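Local structure of hypoxanthine-guanine phosphoribosyltransferase (Leishmania tarentolae, 1PZM) at residues K157-K162 / I174-V179; I132-L137 / V163-D168; I180-D185 / R194-L199. The protein probably converts hypoxanthine and guanine into IMP and GMP by moving the phosphoribosyl group of 5-phosphoribosylpyrophosphate onto the purine, a step of purine salvage. All blocks are in the same frame, centred on the assembly; numbering follows the deposited sequence.

Contact 1 (K157-K162 / I174-V179); sequences KPSGRK and IPRAFV. Unlike the reference sequence in segment 174-179: Arg176 (reference His). With 5GP (guanosine-5'-monophosphate), chain C.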
loop_
_atom_site.group_PDB
_atom_site.type_symbol
_atom_site.label_atom_id
_atom_site.label_comp_id
_atom_site.label_asym_id
_atom_site.label_seq_id
_atom_site.Cartn_x
_atom_site.Cartn_y
_atom_site.Cartn_z
ATOM N N LYS A 157 -4.910 3.791 -20.431
ATOM C CA LYS A 157 -4.391 3.844 -21.804
ATOM C C LYS A 157 -5.394 3.241 -22.784
ATOM O O LYS A 157 -5.179 2.106 -23.307
ATOM C CB LYS A 157 -2.994 3.146 -21.916
ATOM C CG LYS A 157 -1.930 3.759 -20.946
ATOM C CD LYS A 157 -0.460 3.234 -21.192
ATOM C CE LYS A 157 -0.338 1.837 -20.854
ATOM N NZ LYS A 157 1.121 1.326 -20.583
ATOM N N PRO A 158 -6.471 3.988 -23.097
ATOM C CA PRO A 158 -7.553 3.424 -23.925
ATOM C C PRO A 158 -7.119 3.087 -25.358
ATOM O O PRO A 158 -7.740 2.214 -26.042
ATOM C CB PRO A 158 -8.668 4.500 -23.868
ATOM C CG PRO A 158 -7.967 5.839 -23.508
ATOM C CD PRO A 158 -6.744 5.392 -22.707
ATOM N N SER A 159 -6.041 3.699 -25.830
ATOM C CA SER A 159 -5.627 3.347 -27.200
ATOM C C SER A 159 -5.040 1.929 -27.220
ATOM O O SER A 159 -4.859 1.408 -28.245
ATOM C CB SER A 159 -4.642 4.343 -27.824
ATOM O OG SER A 159 -3.417 4.407 -27.082
ATOM N N GLY A 160 -4.756 1.355 -26.051
ATOM C CA GLY A 160 -4.264 -0.004 -25.943
ATOM C C GLY A 160 -5.291 -1.147 -25.904
ATOM O O GLY A 160 -4.877 -2.315 -25.847
ATOM N N ARG A 161 -6.591 -0.833 -25.943
ATOM C CA ARG A 161 -7.639 -1.812 -25.616
ATOM C C ARG A 161 -7.606 -3.035 -26.524
ATOM O O ARG A 161 -7.547 -2.867 -27.731
ATOM C CB ARG A 161 -9.042 -1.169 -25.683
ATOM C CG ARG A 161 -9.461 -0.289 -24.461
ATOM C CD ARG A 161 -9.269 -1.037 -23.070
ATOM N NE ARG A 161 -9.795 -0.203 -21.990
ATOM C CZ ARG A 161 -9.091 0.632 -21.270
ATOM N NH1 ARG A 161 -7.781 0.690 -21.405
ATOM N NH2 ARG A 161 -9.712 1.381 -20.378
ATOM N N LYS A 162 -7.684 -4.240 -25.952
ATOM C CA LYS A 162 -7.934 -5.463 -26.743
ATOM C C LYS A 162 -9.283 -6.066 -26.397
ATOM O O LYS A 162 -9.774 -6.914 -27.107
ATOM C CB LYS A 162 -6.861 -6.520 -26.518
ATOM C CG LYS A 162 -5.522 -6.251 -27.176
ATOM C CD LYS A 162 -4.559 -7.426 -26.946
ATOM C CE LYS A 162 -3.121 -6.945 -26.977
ATOM N NZ LYS A 162 -2.201 -7.832 -26.217
ATOM N N ILE A 174 -3.936 8.712 -20.759
ATOM C CA ILE A 174 -2.615 9.026 -21.335
ATOM C C ILE A 174 -2.389 8.200 -22.564
ATOM O O ILE A 174 -3.041 7.174 -22.751
ATOM C CB ILE A 174 -1.445 8.687 -20.372
ATOM C CG1 ILE A 174 -1.432 7.172 -20.095
ATOM C CG2 ILE A 174 -1.512 9.514 -19.085
ATOM C CD1 ILE A 174 -0.232 6.652 -19.233
ATOM N N PRO A 175 -1.460 8.620 -23.412
ATOM C CA PRO A 175 -1.174 7.819 -24.610
ATOM C C PRO A 175 -0.367 6.579 -24.250
ATOM O O PRO A 175 -0.016 6.338 -23.074
ATOM C CB PRO A 175 -0.443 8.792 -25.558
ATOM C CG PRO A 175 0.063 9.893 -24.697
ATOM C CD PRO A 175 -0.632 9.838 -23.321
ATOM N N ARG A 176 -0.172 5.713 -25.228
ATOM C CA ARG A 176 0.618 4.527 -24.969
ATOM C C ARG A 176 2.054 4.929 -24.627
ATOM O O ARG A 176 2.656 5.854 -25.221
ATOM C CB ARG A 176 0.488 3.533 -26.098
ATOM C CG ARG A 176 -0.805 2.734 -25.934
ATOM C CD ARG A 176 -0.792 1.359 -26.552
ATOM N NE ARG A 176 -0.293 0.347 -25.613
ATOM C CZ ARG A 176 0.275 -0.801 -25.999
ATOM N NH1 ARG A 176 0.403 -1.068 -27.294
ATOM N NH2 ARG A 176 0.706 -1.689 -25.103
ATOM N N ALA A 177 2.553 4.328 -23.587
ATOM C CA ALA A 177 3.912 4.563 -23.228
ATOM C C ALA A 177 4.155 3.679 -22.016
ATOM O O ALA A 177 3.240 3.374 -21.241
ATOM C CB ALA A 177 4.111 6.038 -22.875
ATOM N N PHE A 178 5.374 3.248 -21.816
ATOM C CA PHE A 178 5.557 2.436 -20.632
ATOM C C PHE A 178 5.911 3.339 -19.444
ATOM O O PHE A 178 6.905 4.047 -19.482
ATOM C CB PHE A 178 6.591 1.373 -20.878
ATOM C CG PHE A 178 6.676 0.377 -19.766
ATOM C CD1 PHE A 178 7.456 0.634 -18.647
ATOM C CD2 PHE A 178 5.957 -0.794 -19.826
ATOM C CE1 PHE A 178 7.550 -0.302 -17.622
ATOM C CE2 PHE A 178 6.038 -1.723 -18.817
ATOM C CZ PHE A 178 6.837 -1.469 -17.701
ATOM N N VAL A 179 5.087 3.348 -18.402
ATOM C CA VAL A 179 5.425 4.192 -17.277
ATOM C C VAL A 179 5.934 3.435 -16.044
ATOM O O VAL A 179 5.644 2.230 -15.909
ATOM C CB VAL A 179 4.303 5.141 -16.898
ATOM C CG1 VAL A 179 3.762 5.965 -18.189
ATOM C CG2 VAL A 179 3.218 4.420 -16.121
HETATM P P 5GP C . -3.450 -5.089 -19.340
HETATM O O1P 5GP C . -4.407 -3.951 -19.260
HETATM O O2P 5GP C . -2.975 -5.341 -20.726
HETATM O O3P 5GP C . -4.225 -6.283 -18.924
HETATM O "O5'" 5GP C . -2.229 -4.814 -18.336
HETATM C "C5'" 5GP C . -1.203 -5.780 -18.072
HETATM C "C4'" 5GP C . -0.369 -5.439 -16.801
HETATM O "O4'" 5GP C . 0.671 -4.477 -17.034
HETATM C "C3'" 5GP C . -1.170 -4.884 -15.627
HETATM O "O3'" 5GP C . -0.702 -5.402 -14.379
HETATM C "C2'" 5GP C . -0.884 -3.395 -15.732
HETATM O "O2'" 5GP C . -1.122 -2.767 -14.505
HETATM C "C1'" 5GP C . 0.570 -3.320 -16.224
HETATM N N9 5GP C . 0.836 -2.128 -17.085
HETATM C C8 5GP C . 0.348 -1.800 -18.365
HETATM N N7 5GP C . 0.981 -0.631 -18.819
HETATM C C5 5GP C . 2.013 -0.438 -17.927
HETATM C C6 5GP C . 2.985 0.567 -17.839
HETATM O O6 5GP C . 3.000 1.533 -18.663
HETATM N N1 5GP C . 3.925 0.522 -16.810
HETATM C C2 5GP C . 3.901 -0.531 -15.895
HETATM N N2 5GP C . 4.802 -0.625 -14.919
HETATM N N3 5GP C . 2.941 -1.501 -15.973
HETATM C C4 5GP C . 2.011 -1.444 -16.995
HETATM O O HOH W 1 1.121 0.381 -23.075
#
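The guanine pocket of the GMP site is built here around Lys157, whose ammonium group reaches from residues 157-162 to the carbonyl of Ala177. NZ donates to Ala177 O at 3.0 Å, and this donor lies 35° out of the carbonyl plane. The same nitrogen hydrogen-bonds to N7 (2.6 Å) and O6 (2.7 Å) of GMP, so it bridges the two purine acceptors, and a water is its fourth acceptor. With four acceptors round three N-H groups, at least one N-H must be shared. CG of Lys157 stands opposite the carbonyl carbon, chi1 -57°, and a bend at chi3 steers the chain along the 174-179 backbone to the base. On the way the side chains of Lys157 and Ile174 cross obliquely, CG of the lysine 3.6 Å from CG1 of the isoleucine.

In this type I phosphoribosyltransferase fold the two segments follow neighbouring parallel strands, 148-156 and 169-173, and the second of them runs on into the hood. There the backbone of Val179 reads the Watson-Crick edge of the guanine: its N donates to O6 at 2.8 Å with an N-H...O angle of 166°, and its O accepts from N1 at 2.6 Å. The Phe178 ring lies against the base, with N1 of GMP 3.5 Å above the centre of one face.

Farther out, the aliphatic part of Arg176 packs against the 3-10 turn of residues 158-160, where its CG meets Ser159 OG at 3.3 Å. Its guanidinium forms a salt bridge with Asp129, a GMP-binding residue, and its NE makes a weak bond to the same water as Lys157 NZ.

Contact 2 (I132-L137 / V163-D168); sequences ITLQYL and VDVLVD. With 5GP (guanosine-5'-monophosphate), chain C.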
loop_
_atom_site.group_PDB
_atom_site.type_symbol
_atom_site.label_atom_id
_atom_site.label_comp_id
_atom_site.label_asym_id
_atom_site.label_seq_id
_atom_site.Cartn_x
_atom_site.Cartn_y
_atom_site.Cartn_z
ATOM N N ILE A 132 -7.303 -6.762 -20.513
ATOM C CA ILE A 132 -7.566 -8.179 -20.312
ATOM C C ILE A 132 -7.546 -8.500 -18.809
ATOM O O ILE A 132 -8.434 -9.180 -18.291
ATOM C CB ILE A 132 -6.582 -9.025 -21.172
ATOM C CG1 ILE A 132 -6.951 -8.829 -22.656
ATOM C CG2 ILE A 132 -6.586 -10.568 -20.799
ATOM C CD1 ILE A 132 -5.919 -9.270 -23.612
ATOM N N THR A 133 -6.578 -7.948 -18.095
ATOM C CA THR A 133 -6.455 -8.195 -16.665
ATOM C C THR A 133 -7.694 -7.729 -15.877
ATOM O O THR A 133 -8.278 -8.472 -15.078
ATOM C CB THR A 133 -5.211 -7.416 -16.152
ATOM O OG1 THR A 133 -4.050 -7.904 -16.848
ATOM C CG2 THR A 133 -4.961 -7.683 -14.662
ATOM N N LEU A 134 -8.068 -6.484 -16.100
ATOM C CA LEU A 134 -9.214 -5.903 -15.439
ATOM C C LEU A 134 -10.466 -6.686 -15.775
ATOM O O LEU A 134 -11.273 -6.930 -14.878
ATOM C CB LEU A 134 -9.392 -4.456 -15.863
ATOM C CG LEU A 134 -10.528 -3.678 -15.166
ATOM C CD1 LEU A 134 -10.433 -3.713 -13.559
ATOM C CD2 LEU A 134 -10.506 -2.271 -15.649
ATOM N N GLN A 135 -10.634 -7.076 -17.047
ATOM C CA GLN A 135 -11.842 -7.781 -17.455
ATOM C C GLN A 135 -11.992 -9.059 -16.630
ATOM O O GLN A 135 -13.091 -9.396 -16.164
ATOM C CB GLN A 135 -11.826 -8.112 -18.962
ATOM C CG GLN A 135 -13.041 -8.961 -19.462
ATOM C CD GLN A 135 -12.957 -9.331 -20.929
ATOM O OE1 GLN A 135 -13.866 -9.006 -21.720
ATOM N NE2 GLN A 135 -11.885 -10.010 -21.308
ATOM N N TYR A 136 -10.888 -9.780 -16.460
ATOM C CA TYR A 136 -10.915 -11.031 -15.699
ATOM C C TYR A 136 -11.354 -10.714 -14.261
ATOM O O TYR A 136 -12.243 -11.376 -13.694
ATOM C CB TYR A 136 -9.526 -11.677 -15.675
ATOM C CG TYR A 136 -9.412 -12.898 -14.764
ATOM C CD1 TYR A 136 -9.882 -14.142 -15.172
ATOM C CD2 TYR A 136 -8.832 -12.800 -13.492
ATOM C CE1 TYR A 136 -9.784 -15.240 -14.344
ATOM C CE2 TYR A 136 -8.731 -13.908 -12.657
ATOM C CZ TYR A 136 -9.209 -15.113 -13.095
ATOM O OH TYR A 136 -9.103 -16.213 -12.285
ATOM N N LEU A 137 -10.742 -9.686 -13.689
ATOM C CA LEU A 137 -10.970 -9.402 -12.276
ATOM C C LEU A 137 -12.425 -9.009 -12.070
ATOM O O LEU A 137 -13.038 -9.380 -11.070
ATOM C CB LEU A 137 -10.040 -8.282 -11.771
ATOM C CG LEU A 137 -8.554 -8.625 -11.645
ATOM C CD1 LEU A 137 -7.734 -7.361 -11.286
ATOM C CD2 LEU A 137 -8.297 -9.724 -10.631
ATOM N N VAL A 163 -9.872 -5.626 -25.289
ATOM C CA VAL A 163 -11.264 -5.978 -24.980
ATOM C C VAL A 163 -12.027 -4.729 -24.491
ATOM O O VAL A 163 -11.411 -3.687 -24.253
ATOM C CB VAL A 163 -11.365 -7.128 -23.957
ATOM C CG1 VAL A 163 -10.843 -8.429 -24.559
ATOM C CG2 VAL A 163 -10.625 -6.753 -22.594
ATOM N N ASP A 164 -13.334 -4.865 -24.308
ATOM C CA ASP A 164 -14.214 -3.750 -24.014
ATOM C C ASP A 164 -14.686 -3.773 -22.562
ATOM O O ASP A 164 -15.442 -4.682 -22.169
ATOM C CB ASP A 164 -15.405 -3.801 -24.962
ATOM C CG ASP A 164 -15.227 -2.881 -26.130
ATOM O OD1 ASP A 164 -14.762 -1.737 -25.876
ATOM O OD2 ASP A 164 -15.521 -3.204 -27.305
ATOM N N VAL A 165 -14.181 -2.843 -21.752
ATOM C CA VAL A 165 -14.584 -2.778 -20.337
ATOM C C VAL A 165 -15.036 -1.399 -19.869
ATOM O O VAL A 165 -14.516 -0.336 -20.319
ATOM C CB VAL A 165 -13.492 -3.287 -19.281
ATOM C CG1 VAL A 165 -13.000 -4.684 -19.596
ATOM C CG2 VAL A 165 -12.329 -2.286 -19.110
ATOM N N LEU A 166 -15.972 -1.435 -18.913
ATOM C CA LEU A 166 -16.380 -0.229 -18.170
ATOM C C LEU A 166 -15.335 0.220 -17.151
ATOM O O LEU A 166 -15.162 -0.473 -16.087
ATOM C CB LEU A 166 -17.753 -0.447 -17.494
ATOM C CG LEU A 166 -18.328 0.790 -16.752
ATOM C CD1 LEU A 166 -18.769 1.888 -17.751
ATOM C CD2 LEU A 166 -19.490 0.418 -15.744
ATOM N N VAL A 167 -14.620 1.330 -17.450
ATOM C CA VAL A 167 -13.802 2.035 -16.377
ATOM C C VAL A 167 -14.566 3.231 -15.836
ATOM O O VAL A 167 -14.743 4.246 -16.525
ATOM C CB VAL A 167 -12.400 2.538 -16.814
ATOM C CG1 VAL A 167 -11.755 3.392 -15.715
ATOM C CG2 VAL A 167 -11.454 1.383 -17.075
ATOM N N ASP A 168 -15.130 3.068 -14.654
ATOM C CA ASP A 168 -16.044 4.113 -14.147
ATOM C C ASP A 168 -15.271 5.377 -13.795
ATOM O O ASP A 168 -15.763 6.480 -14.058
ATOM C CB ASP A 168 -16.790 3.633 -12.916
ATOM C CG ASP A 168 -17.437 2.305 -13.150
ATOM O OD1 ASP A 168 -18.498 2.303 -13.800
ATOM O OD2 ASP A 168 -16.935 1.233 -12.795
HETATM P P 5GP C . -3.450 -5.089 -19.340
HETATM O O1P 5GP C . -4.407 -3.951 -19.260
HETATM O O2P 5GP C . -2.975 -5.341 -20.726
HETATM O O3P 5GP C . -4.225 -6.283 -18.924
HETATM O "O5'" 5GP C . -2.229 -4.814 -18.336
HETATM C "C5'" 5GP C . -1.203 -5.780 -18.072
HETATM C "C4'" 5GP C . -0.369 -5.439 -16.801
HETATM O "O4'" 5GP C . 0.671 -4.477 -17.034
HETATM C "C3'" 5GP C . -1.170 -4.884 -15.627
HETATM O "O3'" 5GP C . -0.702 -5.402 -14.379
HETATM C "C2'" 5GP C . -0.884 -3.395 -15.732
HETATM O "O2'" 5GP C . -1.122 -2.767 -14.505
HETATM C "C1'" 5GP C . 0.570 -3.320 -16.224
HETATM N N9 5GP C . 0.836 -2.128 -17.085
HETATM C C8 5GP C . 0.348 -1.800 -18.365
HETATM N N7 5GP C . 0.981 -0.631 -18.819
HETATM C C5 5GP C . 2.013 -0.438 -17.927
HETATM C C6 5GP C . 2.985 0.567 -17.839
HETATM O O6 5GP C . 3.000 1.533 -18.663
HETATM N N1 5GP C . 3.925 0.522 -16.810
HETATM C C2 5GP C . 3.901 -0.531 -15.895
HETATM N N2 5GP C . 4.802 -0.625 -14.919
HETATM N N3 5GP C . 2.941 -1.501 -15.973
HETATM C C4 5GP C . 2.011 -1.444 -16.995
#
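Leu134 and Val165 meet through methyl groups on the buried side of this contact, between helix 132-142 and the loop that precedes strand 169-173. CD2 of Leu134 lies 3.9 Å from Val165 CG2 and 4.0 Å from Val167 CG2, a single branch serving two valines. The leucine side chain starts toward the loop, and its first torsion (chi1 -176°) then carries CG away from the backbone N, placing CD2 against the valines; it also packs on Leu123 and Thr151 of the parallel sheet. Beside it, Val165 CG1 closes to 3.7 Å on Gln135 CB.

Toward solvent the contact is more exposed and partly polar. The extended Gln135 side chain crosses that of Val163 at about a right angle, and NE2 comes 3.7 Å from Val163 CG2, while OE1 accepts a hydrogen bond from Arg139. Exposed Ile132 touches the same valine more loosely, CG1 to CG2 at 4.2 Å. The segments meet by van der Waals contact alone, with no hydrogen bond across.

Thr133, on the side of the helix turned from the loop, grips O3P of GMP twice, with OG1 at 2.6 Å and backbone N at 3.0 Å. Residues 129-131, which also bond GMP through Asp129 N, Ser130 OG and Ala131 N, lead into this helix; following the acidic Glu125-Asp126 pair, they are consistent with the PRPP-binding motif of type I phosphoribosyltransferases.

Contact 3 (I180-D185 / R194-L199); sequences IGYGMD and RDICVL. Unlike the reference sequence in segment 180-185: Gly183 (reference Val), Met184 (reference Trp), Asp185 (reference Thr). Unlike the reference sequence in segment 194-199: Arg194 (reference Pro). With 5GP (guanosine-5'-monophosphate), chain C.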
loop_
_atom_site.group_PDB
_atom_site.type_symbol
_atom_site.label_atom_id
_atom_site.label_comp_id
_atom_site.label_asym_id
_atom_site.label_seq_id
_atom_site.Cartn_x
_atom_site.Cartn_y
_atom_site.Cartn_z
ATOM N N ILE A 180 6.670 4.167 -15.173
ATOM C CA ILE A 180 7.213 3.650 -13.921
ATOM C C ILE A 180 6.914 4.725 -12.857
ATOM O O ILE A 180 6.526 5.855 -13.209
ATOM C CB ILE A 180 8.754 3.411 -14.043
ATOM C CG1 ILE A 180 9.446 4.773 -14.334
ATOM C CG2 ILE A 180 9.069 2.325 -15.156
ATOM C CD1 ILE A 180 10.944 4.795 -14.192
ATOM N N GLY A 181 7.084 4.364 -11.578
ATOM C CA GLY A 181 6.911 5.325 -10.493
ATOM C C GLY A 181 5.553 5.243 -9.831
ATOM O O GLY A 181 4.674 4.646 -10.397
ATOM N N TYR A 182 5.383 5.786 -8.616
ATOM C CA TYR A 182 4.033 5.814 -8.004
ATOM C C TYR A 182 3.385 4.375 -7.929
ATOM O O TYR A 182 2.158 4.153 -8.174
ATOM C CB TYR A 182 3.162 6.891 -8.671
ATOM C CG TYR A 182 1.999 7.329 -7.804
ATOM C CD1 TYR A 182 2.190 8.269 -6.779
ATOM C CD2 TYR A 182 0.729 6.766 -7.978
ATOM C CE1 TYR A 182 1.154 8.613 -5.930
ATOM C CE2 TYR A 182 -0.326 7.111 -7.144
ATOM C CZ TYR A 182 -0.103 8.055 -6.132
ATOM O OH TYR A 182 -1.151 8.446 -5.305
ATOM N N GLY A 183 4.237 3.411 -7.529
ATOM C CA GLY A 183 3.815 2.018 -7.412
ATOM C C GLY A 183 4.074 1.177 -8.633
ATOM O O GLY A 183 4.012 -0.053 -8.524
ATOM N N MET A 184 4.377 1.765 -9.798
ATOM C CA MET A 184 4.488 0.945 -11.041
ATOM C C MET A 184 5.961 0.689 -11.314
ATOM O O MET A 184 6.797 1.592 -11.106
ATOM C CB MET A 184 3.866 1.710 -12.237
ATOM C CG MET A 184 2.325 1.839 -12.037
ATOM S SD MET A 184 1.414 3.082 -13.015
ATOM C CE MET A 184 1.849 4.571 -11.955
ATOM N N ASP A 185 6.293 -0.482 -11.818
ATOM C CA ASP A 185 7.685 -0.921 -11.810
ATOM C C ASP A 185 8.240 -1.106 -13.217
ATOM O O ASP A 185 7.464 -1.177 -14.209
ATOM C CB ASP A 185 7.797 -2.264 -11.122
ATOM C CG ASP A 185 7.202 -3.406 -11.965
ATOM O OD1 ASP A 185 6.055 -3.281 -12.411
ATOM O OD2 ASP A 185 7.830 -4.447 -12.209
ATOM N N ARG A 194 8.289 9.061 -6.566
ATOM C CA ARG A 194 7.117 9.889 -6.240
ATOM C C ARG A 194 6.360 10.342 -7.462
ATOM O O ARG A 194 5.127 10.538 -7.402
ATOM C CB ARG A 194 7.551 11.146 -5.471
ATOM C CG ARG A 194 8.085 10.875 -4.068
ATOM C CD ARG A 194 8.417 12.219 -3.300
ATOM N NE ARG A 194 8.773 11.967 -1.912
ATOM C CZ ARG A 194 7.909 11.823 -0.912
ATOM N NH1 ARG A 194 6.589 11.882 -1.137
ATOM N NH2 ARG A 194 8.376 11.625 0.356
ATOM N N ASP A 195 7.057 10.491 -8.582
ATOM C CA ASP A 195 6.420 10.995 -9.796
ATOM C C ASP A 195 6.212 9.828 -10.786
ATOM O O ASP A 195 6.848 8.765 -10.691
ATOM C CB ASP A 195 7.228 12.099 -10.468
ATOM C CG ASP A 195 7.563 13.263 -9.533
ATOM O OD1 ASP A 195 6.682 13.840 -8.854
ATOM O OD2 ASP A 195 8.731 13.662 -9.435
ATOM N N ILE A 196 5.301 10.032 -11.708
ATOM C CA ILE A 196 5.121 9.030 -12.711
ATOM C C ILE A 196 5.970 9.436 -13.913
ATOM O O ILE A 196 5.825 10.569 -14.447
ATOM C CB ILE A 196 3.651 8.921 -13.092
ATOM C CG1 ILE A 196 2.835 8.356 -11.912
ATOM C CG2 ILE A 196 3.503 8.019 -14.402
ATOM C CD1 ILE A 196 1.328 8.552 -12.092
ATOM N N CYS A 197 6.839 8.518 -14.348
ATOM C CA CYS A 197 7.778 8.832 -15.419
ATOM C C CYS A 197 7.651 7.888 -16.613
ATOM O O CYS A 197 7.185 6.766 -16.463
ATOM C CB CYS A 197 9.205 8.805 -14.907
ATOM S SG CYS A 197 9.523 9.899 -13.478
ATOM N N VAL A 198 8.051 8.350 -17.791
ATOM C CA VAL A 198 8.141 7.468 -18.948
ATOM C C VAL A 198 9.555 6.920 -18.994
ATOM O O VAL A 198 10.511 7.685 -18.986
ATOM C CB VAL A 198 7.810 8.219 -20.249
ATOM C CG1 VAL A 198 7.868 7.250 -21.468
ATOM C CG2 VAL A 198 6.468 8.806 -20.126
ATOM N N LEU A 199 9.677 5.592 -19.010
ATOM C CA LEU A 199 10.971 4.894 -18.854
ATOM C C LEU A 199 11.905 5.172 -20.057
ATOM O O LEU A 199 11.479 5.045 -21.232
ATOM C CB LEU A 199 10.730 3.377 -18.676
ATOM C CG LEU A 199 11.976 2.497 -18.521
ATOM C CD1 LEU A 199 12.692 2.682 -17.160
ATOM C CD2 LEU A 199 11.639 1.040 -18.740
HETATM P P 5GP C . -3.450 -5.089 -19.340
HETATM O O1P 5GP C . -4.407 -3.951 -19.260
HETATM O O2P 5GP C . -2.975 -5.341 -20.726
HETATM O O3P 5GP C . -4.225 -6.283 -18.924
HETATM O "O5'" 5GP C . -2.229 -4.814 -18.336
HETATM C "C5'" 5GP C . -1.203 -5.780 -18.072
HETATM C "C4'" 5GP C . -0.369 -5.439 -16.801
HETATM O "O4'" 5GP C . 0.671 -4.477 -17.034
HETATM C "C3'" 5GP C . -1.170 -4.884 -15.627
HETATM O "O3'" 5GP C . -0.702 -5.402 -14.379
HETATM C "C2'" 5GP C . -0.884 -3.395 -15.732
HETATM O "O2'" 5GP C . -1.122 -2.767 -14.505
HETATM C "C1'" 5GP C . 0.570 -3.320 -16.224
HETATM N N9 5GP C . 0.836 -2.128 -17.085
HETATM C C8 5GP C . 0.348 -1.800 -18.365
HETATM N N7 5GP C . 0.981 -0.631 -18.819
HETATM C C5 5GP C . 2.013 -0.438 -17.927
HETATM C C6 5GP C . 2.985 0.567 -17.839
HETATM O O6 5GP C . 3.000 1.533 -18.663
HETATM N N1 5GP C . 3.925 0.522 -16.810
HETATM C C2 5GP C . 3.901 -0.531 -15.895
HETATM N N2 5GP C . 4.802 -0.625 -14.919
HETATM N N3 5GP C . 2.941 -1.501 -15.973
HETATM C C4 5GP C . 2.011 -1.444 -16.995
#
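A short antiparallel pairing in the hood of the phosphoribosyltransferase joins Ile180 to Cys197 as a hydrogen-bonded pair. Both backbone bonds measure 2.9 Å, Ile180 N to Cys197 O and Cys197 N to Ile180 O, and N-H...O angles of 161° and 170° make them nearly straight. Beyond this pair the two segments continue through carbon-to-oxygen contacts, with Gly181 CA 3.4 Å from Asp195 O in a CA-H...O geometry.

Strand 196-199 is the middle strand of the small three-stranded hood sheet, flanked by 23-28 and 179-180, so the pairing fastens an edge strand of the hood to its centre. The chain then reverses in a type I' beta turn from Gly181 to Met184, closed by reciprocal backbone bonds between these two residues.

The side chains across the pair pack mainly through apolar groups. CG1 of Ile196 is shared by two partners from the turn: CB of Tyr182 at 3.6 Å and CE of Met184 at 3.9 Å. A bend at chi3 (-80°) brings that methyl group round to the isoleucine. At the other end CG2 of Ile180 meets Leu199 CB at 4.0 Å, the two side chains crossing at about a right angle.

The Tyr182 ring presents its edge to Arg194 O, and its hydroxyl hydrogen-bonds to Asp74. Arg194 itself turns outward to a salt bridge with Asp81 of the second subunit. On the ligand side Met184 CB lies 3.7 Å from N2 of GMP, and Asp185 O is 2.8 Å from the same amino group.

How the contacts relate
All three contacts touch GMP: contacts 1 and 3 meet the guanine, contact 2 the phosphate. Contact 2, on the surface, joins helix 132-142 to a loop without a hydrogen bond, by methyl packing and a glutamine amide set against a valine. Contact 1 is partly buried and works by polar recognition of the base. Contact 3, buried, rests on backbone pairing and apolar side chains in the hood. Contacts 1 and 2 interleave along the chain and share the loop between strands 148-156 and 169-173; they touch where Arg161 packs on Val167. Contact 1 passes directly into contact 3, with Val179 CG2 3.8 Å from Met184 SD. Contacts 2 and 3 stay about 12 Å apart at their nearest atoms.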